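Long-range contacts in high affinity transport system protein p37 (Mycoplasma hyorhinis, PDB 3EKI), which binds thiamine diphosphate outside the cell membrane as a lipoprotein component of a high-affinity transport system, probably one that takes up thiamine compounds: residues 44-49 / 119-124; 114-119 / 347-352; 220-225 / 324-329. All coordinates share one frame; numbering follows the deposited sequence.

Contact 1. Residues 44-49 / 119-124. With CA (calcium ion), chain D.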
ATOM      1  N   LYS A  44      21.292   4.283 -22.180  1.00 10.53           N
ATOM      2  CA  LYS A  44      21.113   5.726 -22.309  1.00  7.23           C
ATOM      3  C   LYS A  44      19.664   6.156 -22.337  1.00  7.77           C
ATOM      4  O   LYS A  44      19.353   7.354 -22.390  1.00 10.34           O
ATOM      5  CB  LYS A  44      21.830   6.229 -23.579  1.00  8.78           C
ATOM      6  CG  LYS A  44      21.150   5.713 -24.845  1.00 16.78           C
ATOM      7  CD  LYS A  44      21.975   5.980 -26.098  1.00 17.03           C
ATOM      8  CE  LYS A  44      21.223   5.536 -27.341  1.00 26.50           C
ATOM      9  NZ  LYS A  44      22.155   5.001 -28.377  1.00 41.29           N
ATOM     10  N   SER A  45      18.741   5.218 -22.269  1.00  7.19           N
ATOM     11  CA  SER A  45      17.308   5.473 -22.232  1.00  8.08           C
ATOM     12  C   SER A  45      16.724   4.667 -21.070  1.00 12.40           C
ATOM     13  O   SER A  45      16.841   3.433 -21.070  1.00  9.91           O
ATOM     14  CB  SER A  45      16.636   5.086 -23.547  1.00 11.78           C
ATOM     15  OG  SER A  45      15.218   5.092 -23.447  1.00 15.43           O
ATOM     16  N   ILE A  46      16.135   5.322 -20.079  1.00  7.70           N
ATOM     17  CA  ILE A  46      15.537   4.590 -18.971  1.00  5.40           C
ATOM     18  C   ILE A  46      14.032   4.845 -19.025  1.00  8.61           C
ATOM     19  O   ILE A  46      13.635   5.996 -19.077  1.00  9.42           O
ATOM     20  CB  ILE A  46      16.191   5.008 -17.656  1.00  6.41           C
ATOM     21  CG1 ILE A  46      17.646   4.547 -17.506  1.00  7.43           C
ATOM     22  CG2 ILE A  46      15.365   4.554 -16.457  1.00  8.98           C
ATOM     23  CD1 ILE A  46      17.753   3.062 -17.205  1.00 13.54           C
ATOM     24  N   THR A  47      13.276   3.763 -19.027  1.00  7.01           N
ATOM     25  CA  THR A  47      11.825   3.812 -19.035  1.00  8.00           C
ATOM     26  C   THR A  47      11.255   3.224 -17.745  1.00  8.43           C
ATOM     27  O   THR A  47      11.524   2.057 -17.458  1.00  7.38           O
ATOM     28  CB  THR A  47      11.269   3.040 -20.248  1.00  9.50           C
ATOM     29  OG1 THR A  47      11.745   3.642 -21.457  1.00  8.83           O
ATOM     30  CG2 THR A  47       9.749   3.113 -20.280  1.00 12.48           C
ATOM     31  N   PHE A  48      10.496   4.009 -16.996  1.00  8.00           N
ATOM     32  CA  PHE A  48       9.748   3.566 -15.829  1.00  7.66           C
ATOM     33  C   PHE A  48       8.340   3.089 -16.194  1.00  7.65           C
ATOM     34  O   PHE A  48       7.595   3.745 -16.932  1.00  9.47           O
ATOM     35  CB  PHE A  48       9.636   4.723 -14.835  1.00  8.69           C
ATOM     36  CG  PHE A  48      10.948   5.274 -14.292  1.00 14.54           C
ATOM     37  CD1 PHE A  48      12.109   4.525 -14.237  1.00 14.14           C
ATOM     38  CD2 PHE A  48      10.995   6.575 -13.821  1.00 25.02           C
ATOM     39  CE1 PHE A  48      13.274   5.085 -13.722  1.00 17.52           C
ATOM     40  CE2 PHE A  48      12.144   7.136 -13.298  1.00 20.79           C
ATOM     41  CZ  PHE A  48      13.284   6.369 -13.233  1.00 11.85           C
ATOM     42  N   GLY A  49       7.911   1.956 -15.672  1.00  7.78           N
ATOM     43  CA  GLY A  49       6.544   1.499 -15.834  1.00 10.65           C
ATOM     44  C   GLY A  49       5.701   2.243 -14.814  1.00 13.12           C
ATOM     45  O   GLY A  49       6.128   2.367 -13.661  1.00 15.84           O
ATOM     46  N   GLU A 119      13.240  -1.922 -23.226  1.00 11.65           N
ATOM     47  CA  GLU A 119      12.075  -1.071 -23.362  1.00 11.69           C
ATOM     48  C   GLU A 119      11.395  -0.805 -22.017  1.00 10.96           C
ATOM     49  O   GLU A 119      10.605   0.140 -21.943  1.00 12.36           O
ATOM     50  CB  GLU A 119      11.030  -1.656 -24.319  1.00 20.14           C
ATOM     51  CG  GLU A 119      10.013  -2.586 -23.705  1.00 28.36           C
ATOM     52  CD  GLU A 119       9.562  -3.664 -24.672  1.00 49.31           C
ATOM     53  OE1 GLU A 119       9.446  -3.361 -25.884  1.00 30.56           O
ATOM     54  OE2 GLU A 119       9.334  -4.801 -24.202  1.00 65.78           O
ATOM     55  N   LEU A 120      11.706  -1.597 -20.994  1.00  8.49           N
ATOM     56  CA  LEU A 120      11.150  -1.391 -19.656  1.00 10.43           C
ATOM     57  C   LEU A 120      12.230  -1.723 -18.626  1.00  8.91           C
ATOM     58  O   LEU A 120      12.640  -2.870 -18.458  1.00  8.21           O
ATOM     59  CB  LEU A 120       9.906  -2.240 -19.395  1.00  7.81           C
ATOM     60  CG  LEU A 120       9.368  -2.167 -17.960  1.00  9.90           C
ATOM     61  CD1 LEU A 120       8.855  -0.771 -17.659  1.00 14.13           C
ATOM     62  CD2 LEU A 120       8.285  -3.216 -17.780  1.00 14.53           C
ATOM     63  N   ASP A 121      12.710  -0.693 -17.951  1.00  9.32           N
ATOM     64  CA  ASP A 121      13.888  -0.811 -17.100  1.00  8.57           C
ATOM     65  C   ASP A 121      13.612  -0.847 -15.599  1.00  6.71           C
ATOM     66  O   ASP A 121      14.432  -1.380 -14.841  1.00  7.47           O
ATOM     67  CB  ASP A 121      14.812   0.373 -17.402  1.00  7.70           C
ATOM     68  CG  ASP A 121      15.158   0.507 -18.878  1.00 10.64           C
ATOM     69  OD1 ASP A 121      14.685   1.438 -19.553  1.00  8.71           O
ATOM     70  OD2 ASP A 121      15.841  -0.408 -19.394  1.00 13.12           O
ATOM     71  N   PHE A 122      12.503  -0.258 -15.160  1.00  7.68           N
ATOM     72  CA  PHE A 122      12.284  -0.118 -13.728  1.00  5.58           C
ATOM     73  C   PHE A 122      10.805   0.084 -13.448  1.00  6.12           C
ATOM     74  O   PHE A 122      10.052   0.626 -14.248  1.00  7.03           O
ATOM     75  CB  PHE A 122      13.074   1.077 -13.216  1.00  8.77           C
ATOM     76  CG  PHE A 122      12.911   1.547 -11.797  1.00  5.72           C
ATOM     77  CD1 PHE A 122      13.735   1.064 -10.804  1.00 10.50           C
ATOM     78  CD2 PHE A 122      11.934   2.485 -11.490  1.00 10.27           C
ATOM     79  CE1 PHE A 122      13.584   1.509  -9.495  1.00 12.91           C
ATOM     80  CE2 PHE A 122      11.762   2.929 -10.189  1.00  9.43           C
ATOM     81  CZ  PHE A 122      12.618   2.433  -9.228  1.00  6.97           C
ATOM     82  N   GLY A 123      10.421  -0.347 -12.251  1.00  5.85           N
ATOM     83  CA  GLY A 123       9.098   0.083 -11.761  1.00  7.97           C
ATOM     84  C   GLY A 123       8.999  -0.109 -10.268  1.00  7.84           C
ATOM     85  O   GLY A 123       9.902  -0.642  -9.628  1.00 11.08           O
ATOM     86  N   ILE A 124       7.909   0.367  -9.658  1.00  8.29           N
ATOM     87  CA  ILE A 124       7.733   0.294  -8.210  1.00  5.97           C
ATOM     88  C   ILE A 124       6.520  -0.587  -7.891  1.00  8.92           C
ATOM     89  O   ILE A 124       5.472  -0.347  -8.496  1.00 10.05           O
ATOM     90  CB  ILE A 124       7.598   1.703  -7.623  1.00  8.14           C
ATOM     91  CG1 ILE A 124       8.818   2.563  -7.951  1.00 10.58           C
ATOM     92  CG2 ILE A 124       7.335   1.614  -6.132  1.00  9.38           C
ATOM     93  CD1 ILE A 124       8.694   4.033  -7.606  1.00 10.66           C
TER
HETATM   94 CA    CA D 601      15.845   1.314 -21.506  1.00 11.60          CA
HETATM   95  O   HOH W   1      14.111   3.002 -22.495  1.00 11.54           O
HETATM   96  O   HOH W   2       5.899   1.571 -11.255  1.00 17.20           O
HETATM   97  O   HOH W   3      16.661   1.592 -23.888  1.00 15.47           O
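Asp121 meets strand 45-49 with its carboxylate doing two jobs at once. OD1 takes the amide of Thr47 at 2.8 Å, N to OD1, on its anti lone pair, and the same oxygen binds the calcium ion at 2.3 Å. OD2 makes the grip on the metal bidentate but uneven, 2.7 Å from the calcium, and also accepts from Arg349 NE. Ser45 offers its carbonyl oxygen to the same calcium, so the close Ser45 O and Asp121 OD1 are held together by the metal between them. A calcium-bound water also joins Ser45 OG to Thr47 OG1. The threonine side chain points at the other segment, CB and CG2 resting on Glu119 O, with CB 3.4 Å from that oxygen.

In return, Thr47 O accepts from the Asp121 amide, with a weak second bond from Phe122 N. Gly49 N donates to Phe122 O at 2.9 Å, and Leu120 CD1 packs on the glycine amide. At the single bridge of Phe48 with Phe122, Phe48 CG lies beside its backbone N (chi1 -61°) and Phe122 CG opposite its own (chi1 173°). This brings Phe48 CD1 and CE1 alongside Phe122 CB, CG and CD2, the ring planes oblique at 55°.

Asp43 and Pro118 complete the protein ligands of the calcium. On the fold scale, strand 45-51 pairs with strand 97-103, Ile46 packs on helix 354-369, Leu120 on helix 106-115, and Phe122 meets Phe348 of strand 345-349.

Contact 2. Residues 114-119 / 347-352. With CA (calcium ion), chain D.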
ATOM      1  N   SER A 114      11.138  -9.125 -15.862  1.00 10.15           N
ATOM      2  CA  SER A 114      11.903 -10.369 -15.862  1.00  8.47           C
ATOM      3  C   SER A 114      12.401 -10.768 -17.245  1.00  7.16           C
ATOM      4  O   SER A 114      13.288 -11.620 -17.277  1.00 12.52           O
ATOM      5  CB  SER A 114      11.022 -11.510 -15.334  1.00 14.38           C
ATOM      6  OG  SER A 114      10.808 -11.283 -13.957  1.00 18.67           O
ATOM      7  N   THR A 115      11.845 -10.183 -18.297  1.00 10.38           N
ATOM      8  CA  THR A 115      12.382 -10.522 -19.625  1.00 14.97           C
ATOM      9  C   THR A 115      13.722  -9.818 -19.859  1.00 15.25           C
ATOM     10  O   THR A 115      14.487 -10.277 -20.699  1.00 13.55           O
ATOM     11  CB  THR A 115      11.421 -10.162 -20.761  1.00 18.26           C
ATOM     12  OG1 THR A 115      11.340  -8.735 -20.838  1.00 19.54           O
ATOM     13  CG2 THR A 115      10.012 -10.670 -20.470  1.00 17.01           C
ATOM     14  N   ASP A 116      13.981  -8.743 -19.138  1.00 12.54           N
ATOM     15  CA  ASP A 116      15.202  -7.958 -19.193  1.00 14.22           C
ATOM     16  C   ASP A 116      15.345  -7.317 -20.575  1.00 13.57           C
ATOM     17  O   ASP A 116      16.402  -7.369 -21.201  1.00 12.97           O
ATOM     18  CB  ASP A 116      16.436  -8.777 -18.828  1.00 11.73           C
ATOM     19  CG  ASP A 116      17.576  -7.994 -18.217  1.00 14.62           C
ATOM     20  OD1 ASP A 116      17.514  -6.748 -18.195  1.00 13.27           O
ATOM     21  OD2 ASP A 116      18.568  -8.586 -17.722  1.00 15.90           O
ATOM     22  N   ASN A 117      14.280  -6.698 -21.028  1.00 17.32           N
ATOM     23  CA  ASN A 117      14.174  -6.000 -22.299  1.00 15.08           C
ATOM     24  C   ASN A 117      14.387  -4.516 -22.036  1.00 13.61           C
ATOM     25  O   ASN A 117      13.682  -3.979 -21.168  1.00 14.49           O
ATOM     26  CB  ASN A 117      12.812  -6.257 -22.934  1.00 16.91           C
ATOM     27  CG  ASN A 117      12.608  -5.679 -24.308  1.00 24.90           C
ATOM     28  OD1 ASN A 117      12.799  -4.494 -24.569  1.00 19.59           O
ATOM     29  ND2 ASN A 117      12.187  -6.510 -25.259  1.00 22.26           N
ATOM     30  N   PRO A 118      15.307  -3.847 -22.699  1.00 11.43           N
ATOM     31  CA  PRO A 118      15.535  -2.421 -22.426  1.00 11.91           C
ATOM     32  C   PRO A 118      14.368  -1.490 -22.668  1.00 10.05           C
ATOM     33  O   PRO A 118      14.443  -0.301 -22.325  1.00 10.16           O
ATOM     34  CB  PRO A 118      16.682  -2.049 -23.386  1.00 14.16           C
ATOM     35  CG  PRO A 118      17.337  -3.353 -23.710  1.00 21.28           C
ATOM     36  CD  PRO A 118      16.244  -4.385 -23.711  1.00 16.50           C
ATOM     37  N   GLU A 119      13.240  -1.922 -23.226  1.00 11.65           N
ATOM     38  CA  GLU A 119      12.075  -1.071 -23.362  1.00 11.69           C
ATOM     39  C   GLU A 119      11.395  -0.805 -22.017  1.00 10.96           C
ATOM     40  O   GLU A 119      10.605   0.140 -21.943  1.00 12.36           O
ATOM     41  CB  GLU A 119      11.030  -1.656 -24.319  1.00 20.14           C
ATOM     42  CG  GLU A 119      10.013  -2.586 -23.705  1.00 28.36           C
ATOM     43  CD  GLU A 119       9.562  -3.664 -24.672  1.00 49.31           C
ATOM     44  OE1 GLU A 119       9.446  -3.361 -25.884  1.00 30.56           O
ATOM     45  OE2 GLU A 119       9.334  -4.801 -24.202  1.00 65.78           O
ATOM     46  N   VAL A 347      12.228  -1.785  -8.373  1.00  5.89           N
ATOM     47  CA  VAL A 347      12.923  -2.938  -8.892  1.00  3.56           C
ATOM     48  C   VAL A 347      13.348  -2.714 -10.328  1.00  6.16           C
ATOM     49  O   VAL A 347      12.613  -2.168 -11.145  1.00  6.83           O
ATOM     50  CB  VAL A 347      12.002  -4.163  -8.713  1.00 11.24           C
ATOM     51  CG1 VAL A 347      10.679  -4.004  -9.439  1.00 13.89           C
ATOM     52  CG2 VAL A 347      12.749  -5.397  -9.174  1.00 21.30           C
ATOM     53  N   PHE A 348      14.580  -3.132 -10.635  1.00  7.45           N
ATOM     54  CA  PHE A 348      15.175  -3.028 -11.946  1.00  8.22           C
ATOM     55  C   PHE A 348      15.198  -4.341 -12.713  1.00  5.63           C
ATOM     56  O   PHE A 348      15.313  -5.385 -12.067  1.00  8.30           O
ATOM     57  CB  PHE A 348      16.662  -2.606 -11.873  1.00  9.93           C
ATOM     58  CG  PHE A 348      16.859  -1.145 -11.543  1.00  8.55           C
ATOM     59  CD1 PHE A 348      16.758  -0.200 -12.546  1.00 10.93           C
ATOM     60  CD2 PHE A 348      17.157  -0.772 -10.244  1.00  8.13           C
ATOM     61  CE1 PHE A 348      16.953   1.137 -12.239  1.00  6.65           C
ATOM     62  CE2 PHE A 348      17.315   0.565  -9.930  1.00  8.28           C
ATOM     63  CZ  PHE A 348      17.194   1.497 -10.933  1.00  6.46           C
ATOM     64  N   ARG A 349      15.106  -4.273 -14.027  1.00  6.93           N
ATOM     65  CA  ARG A 349      15.546  -5.412 -14.838  1.00  9.38           C
ATOM     66  C   ARG A 349      17.033  -5.636 -14.538  1.00  7.95           C
ATOM     67  O   ARG A 349      17.797  -4.737 -14.185  1.00  9.98           O
ATOM     68  CB  ARG A 349      15.238  -5.254 -16.313  1.00  7.94           C
ATOM     69  CG  ARG A 349      15.984  -4.115 -16.982  1.00 10.50           C
ATOM     70  CD  ARG A 349      15.767  -4.028 -18.485  1.00  9.62           C
ATOM     71  NE  ARG A 349      16.607  -2.980 -19.068  1.00 10.44           N
ATOM     72  CZ  ARG A 349      17.837  -3.066 -19.521  1.00 15.87           C
ATOM     73  NH1 ARG A 349      18.485  -4.220 -19.487  1.00 11.91           N
ATOM     74  NH2 ARG A 349      18.439  -1.986 -20.016  1.00 12.69           N
ATOM     75  N   LYS A 350      17.450  -6.899 -14.620  1.00  8.50           N
ATOM     76  CA  LYS A 350      18.709  -7.336 -14.060  1.00  9.03           C
ATOM     77  C   LYS A 350      19.924  -6.703 -14.736  1.00  8.75           C
ATOM     78  O   LYS A 350      20.926  -6.461 -14.056  1.00 10.98           O
ATOM     79  CB  LYS A 350      18.818  -8.862 -14.167  1.00 13.87           C
ATOM     80  CG  LYS A 350      19.677  -9.508 -13.088  1.00 22.13           C
ATOM     81  CD  LYS A 350      19.797 -10.995 -13.410  1.00 29.44           C
ATOM     82  CE  LYS A 350      20.086 -11.833 -12.184  1.00 35.80           C
ATOM     83  NZ  LYS A 350      19.347 -13.126 -12.246  1.00 30.96           N
ATOM     84  N   SER A 351      19.823  -6.469 -16.034  1.00  9.12           N
ATOM     85  CA  SER A 351      21.009  -6.017 -16.768  1.00 12.21           C
ATOM     86  C   SER A 351      21.217  -4.520 -16.805  1.00 13.44           C
ATOM     87  O   SER A 351      22.148  -4.046 -17.470  1.00 13.69           O
ATOM     88  CB  SER A 351      20.980  -6.584 -18.208  1.00 11.27           C
ATOM     89  OG  SER A 351      21.085  -8.007 -18.148  1.00 14.98           O
ATOM     90  N   VAL A 352      20.439  -3.700 -16.094  1.00 10.26           N
ATOM     91  CA  VAL A 352      20.799  -2.289 -16.011  1.00  8.83           C
ATOM     92  C   VAL A 352      22.081  -2.141 -15.222  1.00  6.51           C
ATOM     93  O   VAL A 352      22.242  -2.725 -14.139  1.00 11.29           O
ATOM     94  CB  VAL A 352      19.699  -1.448 -15.320  1.00  8.36           C
ATOM     95  CG1 VAL A 352      20.243  -0.054 -15.046  1.00 12.63           C
ATOM     96  CG2 VAL A 352      18.444  -1.442 -16.154  1.00 11.40           C
TER
HETATM   97 CA    CA D 601      15.845   1.314 -21.506  1.00 11.60          CA
HETATM   98  O   HOH W   1      14.111   3.002 -22.495  1.00 11.54           O
HETATM   99  O   HOH W   3      16.661   1.592 -23.888  1.00 15.47           O
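Arg349 of strand 345-349 and Ser351 close on Asp116, the first residue to leave helix 106-115, with positive phi. A type I beta turn from Arg349 to Val352 brings the amide and hydroxyl of Ser351 to the carboxylate that Arg349 also reaches. The arginine comes first. CG sits between its backbone N and carbonyl carbon (chi1 65°), and the chain then runs extended to NE, carrying the guanidinium along the loop 116-118. NH1 forms a salt bridge with Asp116 OD1 at 3.0 Å. The oxygen lies in the guanidinium plane but is met on its syn side, 34° out of the carboxylate plane, the two flat groups being turned 50° apart. Pro118 CA lies over one face of the guanidinium and Val352 CG2 over the opposite one, an arrangement that should limit its rotation. Pro118 O binds the calcium at 2.3 Å. Just before it, Asn117 forms an Asx turn, OD1 accepting from Glu119 N. NE and NH2 of the arginine bond to Asp121 and Asp43, both calcium ligands; Arg349 thus braces the metal site from the second shell, and its charge probably offsets part of theirs.

Lys350 sets CB against Asp116 OD2, while its amine bonds to Gly139 O. With Ser351 the turn grips the carboxylate again: its amide donates to Asp116 OD1 at 3.2 Å, giving that oxygen two donors. The serine hydroxyl finishes the grip, OG donating to Asp116 OD2 over 2.6 Å from above the carboxylate plane.

Contact 3. Residues 220-225 / 324-329. With CA (calcium ion), chain E.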
ATOM      1  N   TRP A 220     -12.412  -3.946   9.486  1.00  5.59           N
ATOM      2  CA  TRP A 220     -13.592  -3.167   9.807  1.00  6.37           C
ATOM      3  C   TRP A 220     -14.748  -4.083  10.183  1.00  5.09           C
ATOM      4  O   TRP A 220     -14.869  -5.180   9.663  1.00  7.41           O
ATOM      5  CB  TRP A 220     -14.058  -2.360   8.616  1.00  6.03           C
ATOM      6  CG  TRP A 220     -13.165  -1.320   8.067  1.00  5.97           C
ATOM      7  CD1 TRP A 220     -12.232  -1.479   7.067  1.00  8.94           C
ATOM      8  CD2 TRP A 220     -13.081   0.056   8.460  1.00  9.71           C
ATOM      9  NE1 TRP A 220     -11.592  -0.291   6.820  1.00  8.87           N
ATOM     10  CE2 TRP A 220     -12.094   0.670   7.662  1.00 12.63           C
ATOM     11  CE3 TRP A 220     -13.759   0.831   9.413  1.00 11.76           C
ATOM     12  CZ2 TRP A 220     -11.752   2.011   7.772  1.00  9.31           C
ATOM     13  CZ3 TRP A 220     -13.400   2.165   9.506  1.00 18.48           C
ATOM     14  CH2 TRP A 220     -12.415   2.749   8.703  1.00 11.52           C
ATOM     15  N   ILE A 221     -15.622  -3.553  11.049  1.00  5.73           N
ATOM     16  CA  ILE A 221     -16.915  -4.137  11.353  1.00  4.01           C
ATOM     17  C   ILE A 221     -17.996  -3.074  11.210  1.00  5.38           C
ATOM     18  O   ILE A 221     -17.721  -1.889  11.362  1.00  6.02           O
ATOM     19  CB  ILE A 221     -16.923  -4.799  12.735  1.00  6.16           C
ATOM     20  CG1 ILE A 221     -16.659  -3.850  13.889  1.00  7.25           C
ATOM     21  CG2 ILE A 221     -15.904  -5.964  12.723  1.00  9.66           C
ATOM     22  CD1 ILE A 221     -16.868  -4.481  15.261  1.00  8.95           C
ATOM     23  N   LYS A 222     -19.195  -3.570  10.866  1.00  6.78           N
ATOM     24  CA  LYS A 222     -20.314  -2.654  10.620  1.00  6.21           C
ATOM     25  C   LYS A 222     -21.599  -3.270  11.140  1.00 10.72           C
ATOM     26  O   LYS A 222     -21.778  -4.465  10.950  1.00 10.14           O
ATOM     27  CB  LYS A 222     -20.462  -2.356   9.141  1.00  9.45           C
ATOM     28  CG  LYS A 222     -21.685  -1.560   8.761  1.00 11.58           C
ATOM     29  CD  LYS A 222     -22.548  -2.068   7.671  1.00 18.85           C
ATOM     30  CE  LYS A 222     -22.645  -3.541   7.394  1.00 13.84           C
ATOM     31  NZ  LYS A 222     -23.565  -3.876   6.307  1.00 14.30           N
ATOM     32  N   GLY A 223     -22.459  -2.464  11.749  1.00  9.58           N
ATOM     33  CA  GLY A 223     -23.798  -2.947  12.048  1.00  7.63           C
ATOM     34  C   GLY A 223     -24.548  -1.941  12.901  1.00 10.60           C
ATOM     35  O   GLY A 223     -23.973  -0.908  13.234  1.00 10.95           O
ATOM     36  N   ASN A 224     -25.774  -2.304  13.252  1.00  9.20           N
ATOM     37  CA  ASN A 224     -26.424  -1.619  14.369  1.00 11.23           C
ATOM     38  C   ASN A 224     -25.789  -2.038  15.686  1.00 18.05           C
ATOM     39  O   ASN A 224     -24.887  -2.887  15.745  1.00  9.01           O
ATOM     40  CB  ASN A 224     -27.914  -1.923  14.321  1.00  6.42           C
ATOM     41  CG  ASN A 224     -28.253  -3.378  14.507  1.00 11.81           C
ATOM     42  OD1 ASN A 224     -27.511  -4.188  15.039  1.00 13.38           O
ATOM     43  ND2 ASN A 224     -29.461  -3.746  14.076  1.00 27.32           N
ATOM     44  N   ASP A 225     -26.247  -1.409  16.784  1.00 11.48           N
ATOM     45  CA  ASP A 225     -25.623  -1.679  18.065  1.00  8.71           C
ATOM     46  C   ASP A 225     -25.619  -3.151  18.476  1.00 11.48           C
ATOM     47  O   ASP A 225     -24.620  -3.657  18.998  1.00 10.91           O
ATOM     48  CB  ASP A 225     -26.376  -0.911  19.153  1.00 14.24           C
ATOM     49  CG  ASP A 225     -26.233   0.589  18.996  1.00 22.42           C
ATOM     50  OD1 ASP A 225     -25.308   1.020  18.285  1.00 18.56           O
ATOM     51  OD2 ASP A 225     -27.050   1.292  19.633  1.00 16.02           O
ATOM     52  N   PHE A 324     -17.762   4.714   2.380  1.00 13.39           N
ATOM     53  CA  PHE A 324     -17.923   4.419   3.790  1.00 16.49           C
ATOM     54  C   PHE A 324     -19.324   4.786   4.296  1.00 19.15           C
ATOM     55  O   PHE A 324     -19.580   4.739   5.507  1.00 20.99           O
ATOM     56  CB  PHE A 324     -16.828   5.117   4.609  1.00 10.44           C
ATOM     57  CG  PHE A 324     -15.422   4.671   4.255  1.00 12.01           C
ATOM     58  CD1 PHE A 324     -14.931   3.468   4.730  1.00 16.33           C
ATOM     59  CD2 PHE A 324     -14.644   5.468   3.445  1.00 12.25           C
ATOM     60  CE1 PHE A 324     -13.650   3.063   4.372  1.00 13.43           C
ATOM     61  CE2 PHE A 324     -13.369   5.068   3.097  1.00 16.33           C
ATOM     62  CZ  PHE A 324     -12.880   3.866   3.556  1.00 12.93           C
ATOM     63  N   GLU A 325     -20.244   5.130   3.393  1.00 11.43           N
ATOM     64  CA  GLU A 325     -21.610   5.426   3.865  1.00 10.53           C
ATOM     65  C   GLU A 325     -22.266   4.195   4.463  1.00 12.29           C
ATOM     66  O   GLU A 325     -22.162   3.086   3.943  1.00 13.23           O
ATOM     67  CB  GLU A 325     -22.450   5.963   2.701  1.00 19.13           C
ATOM     68  CG  GLU A 325     -23.832   6.428   3.122  1.00 27.18           C
ATOM     69  CD  GLU A 325     -24.415   7.466   2.186  1.00 39.43           C
ATOM     70  OE1 GLU A 325     -23.767   8.511   1.952  1.00 61.42           O
ATOM     71  OE2 GLU A 325     -25.532   7.223   1.687  1.00 54.50           O
ATOM     72  N   THR A 326     -22.986   4.389   5.565  1.00 15.19           N
ATOM     73  CA  THR A 326     -23.755   3.364   6.252  1.00 10.96           C
ATOM     74  C   THR A 326     -25.200   3.846   6.463  1.00 13.45           C
ATOM     75  O   THR A 326     -25.444   5.046   6.380  1.00 12.97           O
ATOM     76  CB  THR A 326     -23.201   3.011   7.648  1.00 18.27           C
ATOM     77  OG1 THR A 326     -23.048   4.235   8.400  1.00 17.79           O
ATOM     78  CG2 THR A 326     -21.816   2.379   7.609  1.00 13.55           C
ATOM     79  N   LYS A 327     -26.076   2.894   6.731  1.00  9.81           N
ATOM     80  CA  LYS A 327     -27.450   3.205   7.087  1.00 14.38           C
ATOM     81  C   LYS A 327     -27.436   4.076   8.341  1.00 11.69           C
ATOM     82  O   LYS A 327     -26.499   4.199   9.108  1.00 13.16           O
ATOM     83  CB  LYS A 327     -28.275   1.941   7.283  1.00 20.24           C
ATOM     84  CG  LYS A 327     -28.576   1.251   5.947  1.00 25.91           C
ATOM     85  CD  LYS A 327     -29.002  -0.185   6.191  1.00 35.40           C
ATOM     86  CE  LYS A 327     -29.020  -0.974   4.888  1.00 45.19           C
ATOM     87  NZ  LYS A 327     -30.174  -1.919   4.873  1.00 50.68           N
ATOM     88  N   ALA A 328     -28.578   4.733   8.512  1.00 15.55           N
ATOM     89  CA  ALA A 328     -28.760   5.706   9.556  1.00 16.25           C
ATOM     90  C   ALA A 328     -28.470   5.128  10.922  1.00 14.45           C
ATOM     91  O   ALA A 328     -27.782   5.796  11.706  1.00 21.49           O
ATOM     92  CB  ALA A 328     -30.205   6.207   9.508  1.00 16.88           C
ATOM     93  N   ASN A 329     -28.971   3.922  11.200  1.00  9.55           N
ATOM     94  CA  ASN A 329     -28.702   3.441  12.572  1.00 12.16           C
ATOM     95  C   ASN A 329     -27.570   2.428  12.645  1.00 13.87           C
ATOM     96  O   ASN A 329     -27.445   1.662  13.614  1.00 11.79           O
ATOM     97  CB  ASN A 329     -29.988   2.864  13.161  1.00 17.81           C
ATOM     98  CG  ASN A 329     -30.293   1.489  12.608  1.00 19.89           C
ATOM     99  OD1 ASN A 329     -30.068   1.260  11.423  1.00 19.73           O
ATOM    100  ND2 ASN A 329     -30.787   0.621  13.485  1.00 21.57           N
TER
HETATM  101 CA    CA E 602     -24.479   5.411   9.897  1.00 41.24          CA
HETATM  102  O   HOH W   4     -28.056   0.835  16.176  1.00 16.57           O
HETATM  103  O   HOH W   5     -25.463   6.739  11.477  1.00 24.74           O
HETATM  104  O   HOH W   6     -22.426   6.240  10.643  1.00 32.44           O
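Trp220 overlaps the Phe324 ring obliquely, its CZ2 4.0 Å from CE1 of the phenylalanine. The ring planes are inclined at 46°, and the side chains cross at about a right angle. Elsewhere the indole N-H of Trp220 bonds to Ser307 OG, and Phe324 meets Tyr187 edge-to-face.

Farther along the strand, Lys222 and Thr326 run alongside with opposite headings, touching through Lys222 CG and Thr326 CG2 at 4.1 Å. Bends at chi2 and chi3 deliver the lysine amine to the carbonyls of Leu296, Leu299 and Phe302, which bind it. Thr326 divides its work: the methyl packs on the lysine, while OG1 binds the calcium ion at 2.4 Å.

At the far end, Asn224 CA makes a CA-H...O contact with Asn329 O at 3.5 Å, and Asn224 CB lies against Asn329 ND2. A water accepts from Asp225 N and donates to Asn329 O. Asn224 is the N-cap of helix 225-236, its OD1 accepting from Thr227 N.

No direct hydrogen bond joins the two segments. The loop 324-329 leads into strand 331-337, an outermost strand of the mixed sheet that pairs antiparallel with strand 217-223, in a protein of the periplasmic-binding-protein clan. What the loop adds to that sheet edge is a calcium site, where Lys327 O, Glu330 O and two waters join Thr326 OG1.

In the fold
From the N terminus, strand 45-51 is met by residues 119-124, and contact 1 closes the first loop, enclosing strand 97-103 and helix 106-115. Contact 2 opens just before that closure, at residues 114-119, and ends only at 347-352, so the two cross. They share Glu119 and the same calcium ion, and their strands 122-125 and 345-349 are antiparallel neighbours in one sheet. Contact 3 opens after contact 1 has closed and is nested inside the long loop of contact 2. It lies opposite the other two across the chain's centre, its own centre about 45 Å from that of contact 1, and ties strand 217-223 of the mixed sheet to the loop before strand 331-337, beside the second calcium.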